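Omega-class glutathione S-transferase (Bombyx mori, PDB 3WD6) binds glutathione and, as an Omega-class enzyme, probably works as a glutathione transferase and as a glutathione-dependent dehydroascorbate reductase. Local coordinates at residues N34-P39 and Y224-E229; Y40-I45 and W185-R190; A149-A154 and E196-E201. All blocks are in the same frame, centred on the assembly; numbering follows the deposited sequence.

Contact 1: N34-P39 and Y224-E229. With GSH (glutathione), chain J.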
loop_
_atom_site.group_PDB
_atom_site.type_symbol
_atom_site.label_atom_id
_atom_site.label_comp_id
_atom_site.label_asym_id
_atom_site.label_seq_id
_atom_site.Cartn_x
_atom_site.Cartn_y
_atom_site.Cartn_z
ATOM N N ASN A 34 4.458 10.507 -3.873
ATOM C CA ASN A 34 4.464 9.048 -3.849
ATOM C C ASN A 34 5.881 8.507 -3.971
ATOM O O ASN A 34 6.802 9.265 -4.322
ATOM C CB ASN A 34 3.648 8.584 -5.068
ATOM C CG ASN A 34 3.457 7.081 -5.135
ATOM O OD1 ASN A 34 3.055 6.433 -4.155
ATOM N ND2 ASN A 34 3.725 6.512 -6.314
ATOM N N MET A 35 6.071 7.218 -3.673
ATOM C CA MET A 35 7.153 6.488 -4.328
ATOM C C MET A 35 6.670 5.098 -4.711
ATOM O O MET A 35 5.993 4.425 -3.929
ATOM C CB MET A 35 8.471 6.512 -3.562
ATOM C CG MET A 35 8.722 5.347 -2.686
ATOM S SD MET A 35 9.632 3.965 -3.459
ATOM C CE MET A 35 10.013 3.095 -1.918
ATOM N N ARG A 36 7.011 4.707 -5.941
ATOM C CA ARG A 36 6.333 3.635 -6.667
ATOM C C ARG A 36 6.256 2.332 -5.865
ATOM O O ARG A 36 5.284 1.571 -5.986
ATOM C CB ARG A 36 7.000 3.415 -8.039
ATOM C CG ARG A 36 6.311 2.385 -8.953
ATOM C CD ARG A 36 5.094 2.979 -9.650
ATOM N NE ARG A 36 4.399 2.007 -10.503
ATOM C CZ ARG A 36 3.706 0.954 -10.053
ATOM N NH1 ARG A 36 3.627 0.695 -8.742
ATOM N NH2 ARG A 36 3.089 0.158 -10.923
ATOM N N TYR A 37 7.264 2.099 -5.028
ATOM C CA TYR A 37 7.405 0.835 -4.319
ATOM C C TYR A 37 6.980 0.995 -2.868
ATOM O O TYR A 37 7.065 0.049 -2.080
ATOM C CB TYR A 37 8.868 0.347 -4.444
ATOM C CG TYR A 37 9.282 0.251 -5.900
ATOM C CD1 TYR A 37 9.103 -0.922 -6.627
ATOM C CD2 TYR A 37 9.785 1.354 -6.564
ATOM C CE1 TYR A 37 9.449 -0.992 -7.981
ATOM C CE2 TYR A 37 10.133 1.296 -7.896
ATOM C CZ TYR A 37 9.954 0.132 -8.608
ATOM O OH TYR A 37 10.317 0.107 -9.949
ATOM N N CYS A 38 6.515 2.189 -2.504
ATOM C CA CYS A 38 6.051 2.387 -1.136
ATOM C C CYS A 38 4.653 1.784 -0.887
ATOM O O CYS A 38 3.652 2.242 -1.464
ATOM C CB CYS A 38 6.079 3.868 -0.738
ATOM S SG CYS A 38 5.469 4.112 0.967
ATOM N N PRO A 39 4.572 0.765 -0.007
ATOM C CA PRO A 39 3.222 0.204 0.206
ATOM C C PRO A 39 2.295 1.204 0.874
ATOM O O PRO A 39 1.083 1.162 0.592
ATOM C CB PRO A 39 3.454 -1.005 1.133
ATOM C CG PRO A 39 4.763 -0.718 1.819
ATOM C CD PRO A 39 5.597 0.097 0.813
ATOM N N TYR A 224 -2.151 -0.765 -11.152
ATOM C CA TYR A 224 -0.974 -0.300 -10.416
ATOM C C TYR A 224 -0.008 -1.445 -10.053
ATOM O O TYR A 224 1.022 -1.210 -9.427
ATOM C CB TYR A 224 -1.400 0.457 -9.134
ATOM C CG TYR A 224 -0.305 1.261 -8.444
ATOM C CD1 TYR A 224 0.341 2.303 -9.107
ATOM C CD2 TYR A 224 0.058 1.006 -7.113
ATOM C CE1 TYR A 224 1.349 3.073 -8.474
ATOM C CE2 TYR A 224 1.067 1.779 -6.459
ATOM C CZ TYR A 224 1.704 2.808 -7.163
ATOM O OH TYR A 224 2.697 3.573 -6.574
ATOM N N LEU A 225 -0.351 -2.682 -10.410
ATOM C CA LEU A 225 0.509 -3.831 -10.083
ATOM C C LEU A 225 1.973 -3.620 -10.499
ATOM O O LEU A 225 2.261 -3.062 -11.571
ATOM C CB LEU A 225 0.011 -5.097 -10.773
ATOM C CG LEU A 225 -1.155 -5.793 -10.078
ATOM C CD1 LEU A 225 -1.554 -7.050 -10.895
ATOM C CD2 LEU A 225 -0.790 -6.143 -8.617
ATOM N N ILE A 226 2.889 -4.069 -9.649
ATOM C CA ILE A 226 4.287 -4.134 -10.022
ATOM C C ILE A 226 4.587 -5.555 -10.535
ATOM O O ILE A 226 4.404 -6.533 -9.789
ATOM C CB ILE A 226 5.161 -3.808 -8.812
ATOM C CG1 ILE A 226 4.791 -2.411 -8.295
ATOM C CG2 ILE A 226 6.663 -3.921 -9.153
ATOM C CD1 ILE A 226 5.512 -2.002 -7.008
ATOM N N PRO A 227 5.034 -5.685 -11.809
ATOM C CA PRO A 227 5.386 -7.037 -12.284
ATOM C C PRO A 227 6.355 -7.707 -11.294
ATOM O O PRO A 227 7.330 -7.064 -10.853
ATOM C CB PRO A 227 6.078 -6.776 -13.627
ATOM C CG PRO A 227 5.529 -5.460 -14.091
ATOM C CD PRO A 227 5.337 -4.649 -12.818
ATOM N N LEU A 228 6.086 -8.961 -10.926
ATOM C CA LEU A 228 6.803 -9.594 -9.811
ATOM C C LEU A 228 8.331 -9.692 -9.970
ATOM O O LEU A 228 9.073 -9.626 -8.974
ATOM C CB LEU A 228 6.195 -10.963 -9.488
ATOM C CG LEU A 228 4.943 -10.866 -8.613
ATOM C CD1 LEU A 228 4.224 -12.198 -8.518
ATOM C CD2 LEU A 228 5.312 -10.339 -7.219
ATOM N N GLU A 229 8.806 -9.850 -11.202
ATOM C CA GLU A 229 10.244 -9.910 -11.409
ATOM C C GLU A 229 10.853 -8.539 -11.143
ATOM O O GLU A 229 11.974 -8.436 -10.649
ATOM C CB GLU A 229 10.593 -10.396 -12.822
ATOM C CG GLU A 229 10.317 -9.384 -13.929
ATOM C CD GLU A 229 8.867 -9.389 -14.379
ATOM O OE1 GLU A 229 8.005 -9.945 -13.641
ATOM O OE2 GLU A 229 8.594 -8.829 -15.472
HETATM N N1 GSH J . 2.704 6.051 8.967
HETATM C CA1 GSH J . 3.040 6.534 7.622
HETATM C C1 GSH J . 1.883 6.369 6.642
HETATM O O11 GSH J . 1.741 7.153 5.634
HETATM O O12 GSH J . 1.023 5.445 6.858
HETATM C CB1 GSH J . 4.289 5.804 7.147
HETATM C CG1 GSH J . 4.682 5.936 5.711
HETATM C CD1 GSH J . 6.099 5.531 5.388
HETATM O OE1 GSH J . 6.769 4.849 6.156
HETATM N N2 GSH J . 6.694 5.947 4.154
HETATM C CA2 GSH J . 8.083 5.542 3.911
HETATM C C2 GSH J . 8.933 6.794 3.911
HETATM O O2 GSH J . 8.514 7.792 3.336
HETATM C CB2 GSH J . 8.190 4.880 2.583
HETATM S SG2 GSH J . 7.671 3.210 2.433
HETATM N N3 GSH J . 10.222 6.798 4.568
HETATM C CA3 GSH J . 11.044 8.009 4.559
HETATM C C3 GSH J . 12.503 7.804 4.646
HETATM O O31 GSH J . 13.092 7.130 3.757
HETATM O O32 GSH J . 13.148 8.311 5.597
HETATM O O HOH W 1 3.045 3.689 -3.992
#

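Contact 2: Y40-I45 and W185-R190. With GSH (glutathione), chain J.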
loop_
_atom_site.group_PDB
_atom_site.type_symbol
_atom_site.label_atom_id
_atom_site.label_comp_id
_atom_site.label_asym_id
_atom_site.label_seq_id
_atom_site.Cartn_x
_atom_site.Cartn_y
_atom_site.Cartn_z
ATOM N N TYR A 40 2.835 2.064 1.746
ATOM C CA TYR A 40 1.979 3.024 2.442
ATOM C C TYR A 40 1.355 3.986 1.449
ATOM O O TYR A 40 0.141 4.244 1.487
ATOM C CB TYR A 40 2.737 3.763 3.553
ATOM C CG TYR A 40 3.079 2.844 4.693
ATOM C CD1 TYR A 40 2.113 2.476 5.632
ATOM C CD2 TYR A 40 4.355 2.293 4.805
ATOM C CE1 TYR A 40 2.415 1.607 6.667
ATOM C CE2 TYR A 40 4.670 1.420 5.844
ATOM C CZ TYR A 40 3.697 1.085 6.771
ATOM O OH TYR A 40 4.007 0.210 7.788
ATOM N N ALA A 41 2.178 4.507 0.547
ATOM C CA ALA A 41 1.673 5.390 -0.493
ATOM C C ALA A 41 0.691 4.640 -1.406
ATOM O O ALA A 41 -0.244 5.248 -1.943
ATOM C CB ALA A 41 2.824 5.972 -1.280
ATOM N N GLN A 42 0.886 3.328 -1.569
ATOM C CA GLN A 42 -0.016 2.526 -2.415
ATOM C C GLN A 42 -1.479 2.586 -1.931
ATOM O O GLN A 42 -2.421 2.571 -2.739
ATOM C CB GLN A 42 0.445 1.069 -2.519
ATOM C CG GLN A 42 -0.348 0.261 -3.541
ATOM C CD GLN A 42 0.134 -1.181 -3.662
ATOM O OE1 GLN A 42 1.056 -1.604 -2.936
ATOM N NE2 GLN A 42 -0.495 -1.953 -4.572
ATOM N N ARG A 43 -1.659 2.654 -0.614
ATOM C CA ARG A 43 -2.986 2.838 -0.030
ATOM C C ARG A 43 -3.704 4.022 -0.650
ATOM O O ARG A 43 -4.904 3.940 -0.961
ATOM C CB ARG A 43 -2.878 3.057 1.482
ATOM C CG ARG A 43 -2.548 1.823 2.248
ATOM C CD ARG A 43 -2.174 2.187 3.641
ATOM N NE ARG A 43 -2.285 1.048 4.545
ATOM C CZ ARG A 43 -1.986 1.097 5.835
ATOM N NH1 ARG A 43 -1.529 2.240 6.367
ATOM N NH2 ARG A 43 -2.154 0.006 6.585
ATOM N N THR A 44 -2.978 5.126 -0.823
ATOM C CA THR A 44 -3.585 6.344 -1.344
ATOM C C THR A 44 -3.943 6.165 -2.828
ATOM O O THR A 44 -5.040 6.535 -3.256
ATOM C CB THR A 44 -2.660 7.555 -1.116
ATOM O OG1 THR A 44 -2.403 7.706 0.294
ATOM C CG2 THR A 44 -3.295 8.829 -1.673
ATOM N N ILE A 45 -3.023 5.592 -3.610
ATOM C CA ILE A 45 -3.291 5.238 -5.022
ATOM C C ILE A 45 -4.524 4.333 -5.191
ATOM O O ILE A 45 -5.393 4.592 -6.039
ATOM C CB ILE A 45 -2.094 4.474 -5.641
ATOM C CG1 ILE A 45 -0.772 5.227 -5.409
ATOM C CG2 ILE A 45 -2.346 4.180 -7.107
ATOM C CD1 ILE A 45 -0.745 6.602 -6.048
ATOM N N TRP A 185 0.505 -5.252 1.297
ATOM C CA TRP A 185 1.355 -6.276 1.888
ATOM C C TRP A 185 1.072 -7.628 1.276
ATOM O O TRP A 185 2.000 -8.401 1.045
ATOM C CB TRP A 185 1.319 -6.244 3.411
ATOM C CG TRP A 185 2.018 -5.007 3.828
ATOM C CD1 TRP A 185 3.369 -4.852 4.024
ATOM C CD2 TRP A 185 1.437 -3.697 3.985
ATOM N NE1 TRP A 185 3.650 -3.541 4.335
ATOM C CE2 TRP A 185 2.490 -2.812 4.321
ATOM C CE3 TRP A 185 0.132 -3.196 3.899
ATOM C CZ2 TRP A 185 2.279 -1.453 4.565
ATOM C CZ3 TRP A 185 -0.081 -1.844 4.148
ATOM C CH2 TRP A 185 0.990 -0.987 4.478
ATOM N N PHE A 186 -0.193 -7.893 0.956
ATOM C CA PHE A 186 -0.494 -9.085 0.180
ATOM C C PHE A 186 0.171 -9.062 -1.208
ATOM O O PHE A 186 0.622 -10.118 -1.701
ATOM C CB PHE A 186 -2.000 -9.308 0.082
ATOM C CG PHE A 186 -2.623 -9.713 1.389
ATOM C CD1 PHE A 186 -1.951 -10.588 2.259
ATOM C CD2 PHE A 186 -3.864 -9.209 1.768
ATOM C CE1 PHE A 186 -2.517 -10.959 3.487
ATOM C CE2 PHE A 186 -4.446 -9.584 2.984
ATOM C CZ PHE A 186 -3.769 -10.459 3.845
ATOM N N GLU A 187 0.233 -7.885 -1.842
ATOM C CA GLU A 187 0.867 -7.790 -3.148
ATOM C C GLU A 187 2.317 -8.230 -3.008
ATOM O O GLU A 187 2.856 -8.937 -3.872
ATOM C CB GLU A 187 0.793 -6.361 -3.729
ATOM C CG GLU A 187 1.350 -6.272 -5.164
ATOM C CD GLU A 187 1.043 -4.956 -5.898
ATOM O OE1 GLU A 187 1.912 -4.476 -6.670
ATOM O OE2 GLU A 187 -0.073 -4.403 -5.733
ATOM N N ARG A 188 2.933 -7.826 -1.899
ATOM C CA ARG A 188 4.345 -8.107 -1.636
ATOM C C ARG A 188 4.570 -9.553 -1.186
ATOM O O ARG A 188 5.583 -10.165 -1.532
ATOM C CB ARG A 188 4.916 -7.099 -0.621
ATOM C CG ARG A 188 5.370 -5.769 -1.259
ATOM C CD ARG A 188 4.940 -4.538 -0.467
ATOM N NE ARG A 188 5.270 -3.289 -1.169
ATOM C CZ ARG A 188 4.432 -2.632 -1.971
ATOM N NH1 ARG A 188 3.205 -3.090 -2.172
ATOM N NH2 ARG A 188 4.812 -1.512 -2.563
ATOM N N LEU A 189 3.613 -10.109 -0.447
ATOM C CA LEU A 189 3.723 -11.485 0.038
ATOM C C LEU A 189 4.011 -12.414 -1.153
ATOM O O LEU A 189 4.788 -13.370 -1.038
ATOM C CB LEU A 189 2.433 -11.902 0.783
ATOM C CG LEU A 189 2.257 -13.284 1.444
ATOM C CD1 LEU A 189 1.082 -13.285 2.426
ATOM C CD2 LEU A 189 2.091 -14.416 0.421
ATOM N N ARG A 190 3.392 -12.098 -2.292
ATOM C CA ARG A 190 3.568 -12.861 -3.524
ATOM C C ARG A 190 5.053 -13.006 -3.935
ATOM O O ARG A 190 5.469 -14.062 -4.428
ATOM C CB ARG A 190 2.730 -12.241 -4.651
ATOM C CG ARG A 190 1.255 -12.634 -4.610
ATOM C CD ARG A 190 0.334 -11.604 -5.298
ATOM N NE ARG A 190 0.481 -11.492 -6.750
ATOM C CZ ARG A 190 1.118 -10.491 -7.372
ATOM N NH1 ARG A 190 1.692 -9.521 -6.667
ATOM N NH2 ARG A 190 1.181 -10.451 -8.699
HETATM N N1 GSH J . 2.704 6.051 8.967
HETATM C CA1 GSH J . 3.040 6.534 7.622
HETATM C C1 GSH J . 1.883 6.369 6.642
HETATM O O11 GSH J . 1.741 7.153 5.634
HETATM O O12 GSH J . 1.023 5.445 6.858
HETATM C CB1 GSH J . 4.289 5.804 7.147
HETATM C CG1 GSH J . 4.682 5.936 5.711
HETATM C CD1 GSH J . 6.099 5.531 5.388
HETATM O OE1 GSH J . 6.769 4.849 6.156
HETATM N N2 GSH J . 6.694 5.947 4.154
HETATM C CA2 GSH J . 8.083 5.542 3.911
HETATM C C2 GSH J . 8.933 6.794 3.911
HETATM O O2 GSH J . 8.514 7.792 3.336
HETATM C CB2 GSH J . 8.190 4.880 2.583
HETATM S SG2 GSH J . 7.671 3.210 2.433
HETATM N N3 GSH J . 10.222 6.798 4.568
HETATM C CA3 GSH J . 11.044 8.009 4.559
HETATM C C3 GSH J . 12.503 7.804 4.646
HETATM O O31 GSH J . 13.092 7.130 3.757
HETATM O O32 GSH J . 13.148 8.311 5.597
HETATM O O HOH W 2 3.332 -0.249 -4.741
#

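Contact 3: A149-A154 and E196-E201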
loop_
_atom_site.group_PDB
_atom_site.type_symbol
_atom_site.label_atom_id
_atom_site.label_comp_id
_atom_site.label_asym_id
_atom_site.label_seq_id
_atom_site.Cartn_x
_atom_site.Cartn_y
_atom_site.Cartn_z
ATOM N N ALA A 149 5.541 -16.340 13.809
ATOM C CA ALA A 149 4.296 -16.761 14.448
ATOM C C ALA A 149 3.245 -15.628 14.488
ATOM O O ALA A 149 2.057 -15.861 14.220
ATOM C CB ALA A 149 4.578 -17.291 15.850
ATOM N N ALA A 150 3.679 -14.417 14.835
ATOM C CA ALA A 150 2.774 -13.275 14.903
ATOM C C ALA A 150 2.123 -13.031 13.536
ATOM O O ALA A 150 0.913 -12.795 13.424
ATOM C CB ALA A 150 3.524 -12.037 15.368
ATOM N N TYR A 151 2.954 -13.086 12.506
ATOM C CA TYR A 151 2.524 -12.972 11.130
ATOM C C TYR A 151 1.411 -13.985 10.806
ATOM O O TYR A 151 0.386 -13.630 10.211
ATOM C CB TYR A 151 3.754 -13.138 10.230
ATOM C CG TYR A 151 3.517 -13.595 8.806
ATOM C CD1 TYR A 151 3.063 -12.714 7.827
ATOM C CD2 TYR A 151 3.809 -14.903 8.426
ATOM C CE1 TYR A 151 2.871 -13.139 6.518
ATOM C CE2 TYR A 151 3.626 -15.336 7.118
ATOM C CZ TYR A 151 3.155 -14.454 6.170
ATOM O OH TYR A 151 2.981 -14.886 4.871
ATOM N N HIS A 152 1.601 -15.235 11.217
ATOM C CA HIS A 152 0.583 -16.262 11.002
ATOM C C HIS A 152 -0.689 -15.999 11.776
ATOM O O HIS A 152 -1.780 -16.322 11.296
ATOM C CB HIS A 152 1.114 -17.659 11.329
ATOM C CG HIS A 152 1.989 -18.222 10.259
ATOM N ND1 HIS A 152 3.365 -18.227 10.350
ATOM C CD2 HIS A 152 1.686 -18.769 9.058
ATOM C CE1 HIS A 152 3.874 -18.771 9.258
ATOM N NE2 HIS A 152 2.877 -19.109 8.460
ATOM N N LYS A 153 -0.552 -15.448 12.974
ATOM C CA LYS A 153 -1.715 -15.049 13.756
ATOM C C LYS A 153 -2.449 -13.993 12.964
ATOM O O LYS A 153 -3.686 -13.951 12.941
ATOM C CB LYS A 153 -1.292 -14.432 15.096
ATOM C CG LYS A 153 -1.214 -15.408 16.267
ATOM C CD LYS A 153 -1.186 -14.648 17.617
ATOM C CE LYS A 153 -2.582 -14.094 17.973
ATOM N NZ LYS A 153 -2.596 -13.075 19.072
ATOM N N ALA A 154 -1.663 -13.128 12.328
ATOM C CA ALA A 154 -2.193 -12.035 11.540
ATOM C C ALA A 154 -3.037 -12.598 10.396
ATOM O O ALA A 154 -4.204 -12.217 10.219
ATOM C CB ALA A 154 -1.054 -11.164 11.015
ATOM N N GLU A 196 10.842 -19.422 3.065
ATOM C CA GLU A 196 10.085 -20.487 3.720
ATOM C C GLU A 196 9.234 -19.947 4.882
ATOM O O GLU A 196 8.208 -20.528 5.268
ATOM C CB GLU A 196 11.044 -21.606 4.173
ATOM C CG GLU A 196 12.038 -21.235 5.312
ATOM C CD GLU A 196 13.249 -20.376 4.867
ATOM O OE1 GLU A 196 13.470 -20.186 3.641
ATOM O OE2 GLU A 196 13.989 -19.894 5.767
ATOM N N ARG A 197 9.667 -18.807 5.410
ATOM C CA ARG A 197 9.034 -18.165 6.553
ATOM C C ARG A 197 7.787 -17.372 6.153
ATOM O O ARG A 197 7.094 -16.826 7.015
ATOM C CB ARG A 197 10.039 -17.221 7.215
ATOM C CG ARG A 197 11.407 -17.853 7.485
ATOM C CD ARG A 197 12.447 -16.815 7.926
ATOM N NE ARG A 197 12.879 -15.959 6.823
ATOM C CZ ARG A 197 13.781 -14.989 6.941
ATOM N NH1 ARG A 197 14.347 -14.753 8.115
ATOM N NH2 ARG A 197 14.122 -14.255 5.886
ATOM N N VAL A 198 7.508 -17.318 4.851
ATOM C CA VAL A 198 6.401 -16.525 4.326
ATOM C C VAL A 198 5.398 -17.375 3.544
ATOM O O VAL A 198 4.201 -17.125 3.600
ATOM C CB VAL A 198 6.915 -15.408 3.393
ATOM C CG1 VAL A 198 5.754 -14.531 2.912
ATOM C CG2 VAL A 198 7.990 -14.579 4.086
ATOM N N ARG A 199 5.891 -18.369 2.809
ATOM C CA ARG A 199 5.042 -19.178 1.928
ATOM C C ARG A 199 3.811 -19.672 2.685
ATOM O O ARG A 199 3.901 -20.044 3.860
ATOM C CB ARG A 199 5.820 -20.369 1.346
ATOM C CG ARG A 199 5.216 -20.930 0.046
ATOM C CD ARG A 199 5.836 -22.283 -0.373
ATOM N NE ARG A 199 5.304 -23.407 0.404
ATOM C CZ ARG A 199 4.288 -24.186 0.019
ATOM N NH1 ARG A 199 3.681 -23.979 -1.148
ATOM N NH2 ARG A 199 3.874 -25.180 0.807
ATOM N N LEU A 200 2.665 -19.675 2.016
ATOM C CA LEU A 200 1.421 -20.061 2.662
ATOM C C LEU A 200 1.036 -21.495 2.332
ATOM O O LEU A 200 0.926 -21.866 1.160
ATOM C CB LEU A 200 0.296 -19.105 2.251
ATOM C CG LEU A 200 0.470 -17.641 2.671
ATOM C CD1 LEU A 200 -0.760 -16.819 2.303
ATOM C CD2 LEU A 200 0.755 -17.554 4.173
ATOM N N GLU A 201 0.836 -22.304 3.368
ATOM C CA GLU A 201 0.358 -23.673 3.182
ATOM C C GLU A 201 -1.053 -23.613 2.589
ATOM O O GLU A 201 -1.972 -23.066 3.203
ATOM C CB GLU A 201 0.372 -24.438 4.515
ATOM C CG GLU A 201 0.345 -25.970 4.384
ATOM C CD GLU A 201 -1.046 -26.543 4.060
ATOM O OE1 GLU A 201 -2.054 -26.075 4.643
ATOM O OE2 GLU A 201 -1.126 -27.474 3.224
#

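Contact 1: N34-P39 and Y224-E229
The guanidinium of R36 lies flat on the ring of Y224, a stacked cation-pi pair with CZ of R36 3.9 Å from the ring centroid and the planes 17° apart. NH1 hangs over the rim of the ring near Y224 CZ, and the same guanidinium turns back to the backbone of its stacking partner: R36 NH2 donates to Y224 O at 2.9 Å, from above the carbonyl plane, with weaker, longer bonds from NH1 to Y224 O and from NH2 to L225 O. The R36 chain leaves with CG anti to the backbone N (chi1 -175°) and bends at chi2 (80°), which folds the cationic end over the ring. At the far end of the ring N34 ND2 donates to Y224 OH at 3.1 Å; the same ND2 also bonds N59. A water 2.6 Å from Y224 OH also lies within bonding reach of N34 OD1 and of C38 O, the backbone of the glutathione-binding cysteine. This buried end is dense and polar. I226 completes the packed part, CG1 3.3 Å from R36 NH1 and CD1 against CD1 of Y37 at 3.8 Å; the contact loosens past P227, where the chain runs out to exposed E229. The turn M35-C38 joins strand 31-34 to helix 39-51 of the thioredoxin-like domain, while the loop ahead of helix 228-240 covers it and helix 177-189 packs against P39.

Contact 2: Y40-I45 and W185-R190
Y40 starts the contact by offering one ring face to the edge of W185, a T-shaped pair with centroids 5.0 Å apart and planes at 69°. W185 CZ2 stands over that face, offset to the rim, and glutathione CB1 lies over the opposite one, which places the tyrosine ring between tripeptide and indole; its hydroxyl bonds Q130. Q42 is directed toward the other helix, CG anti to the backbone N (chi1 -172°) and the chain extended, and its amide is gripped at both ends. R188 NH1 donates to Q42 OE1 at 2.7 Å, in the carbonyl plane, while Q42 NE2 donates to E187 OE2, also at 2.7 Å, reaching it from above the carboxylate plane. With its acceptor and its donor both engaged, the buried amide is probably held in this flip. A water accepts from R188 NH2 and donates weakly to Q42 OE1. Here the first helix of the thioredoxin-like domain, 39-51, meets helix 177-189 of the all-helical C-terminal domain, the interdomain seam of the GST fold; the short axes pass 11.5 Å apart at 119°. One residue on, R43 brings its guanidinium past the indole edge, NE 3.7 Å from W185 CZ3, the two planes steeply inclined and CH2 over the guanidinium face. R43 NE also donates to M181 O, and NH1 to S92, a residue that binds glutathione.

Contact 3: A149-A154 and E196-E201
Y151 reaches from helix 145-165 to the backbone of V198, and its side chain can be followed outward. From CB, which points toward the facing loop, the ring is carried off the helix with CG anti to the backbone N (chi1 157°). CD2 lies 3.8 Å above the plane of the neighbouring H152 ring, offset to its rim. CE2, one atom further along, comes 3.8 Å from R197 O. CZ meets apolar carbons, V198 CG1 at 4.2 Å and L200 CD2 a little beyond. At the tip OH donates to V198 O at 2.8 Å, in the carbonyl plane and on a lone pair, while V198 CG1 and L200 CD2 lie 3.4 and 3.5 Å from Y151 OH. The hydroxyl is thus bonded to a main-chain acceptor among buried aliphatic groups. A phenylalanine here would probably keep the ring packing but leave V198 O without this donor and the loop less firmly held. L189 of helix 177-189 and I129 and L132 of helix 127-138 also pack on the tyrosine. The arrangement is packing inside the all-helical C-terminal domain of the GST fold, tying helix 145-165 to the loop between helices 177-189 and 206-216, away from the glutathione site.

How the contacts relate
Contacts 1 and 2 lie 8 Å apart, centre to centre, and touch directly: R188 probably bonds the Y37 carbonyl, and E187 the backbone of I226. Contact 3 sits about 17 Å from contact 2 and 22 Å from contact 1. Along the chain the order is 34-39, 40-45, 149-154, 185-190, 196-201, 224-229, so contact 1 spans both others, and contacts 2 and 3 interleave. Helix 177-189 is the common element: it faces the thioredoxin-like domain in contact 2, while L189 packs on Y151, V198 and L200 of contact 3. The glutathione-binding end of helix 39-51 is thereby joined to the C-terminal helical domain.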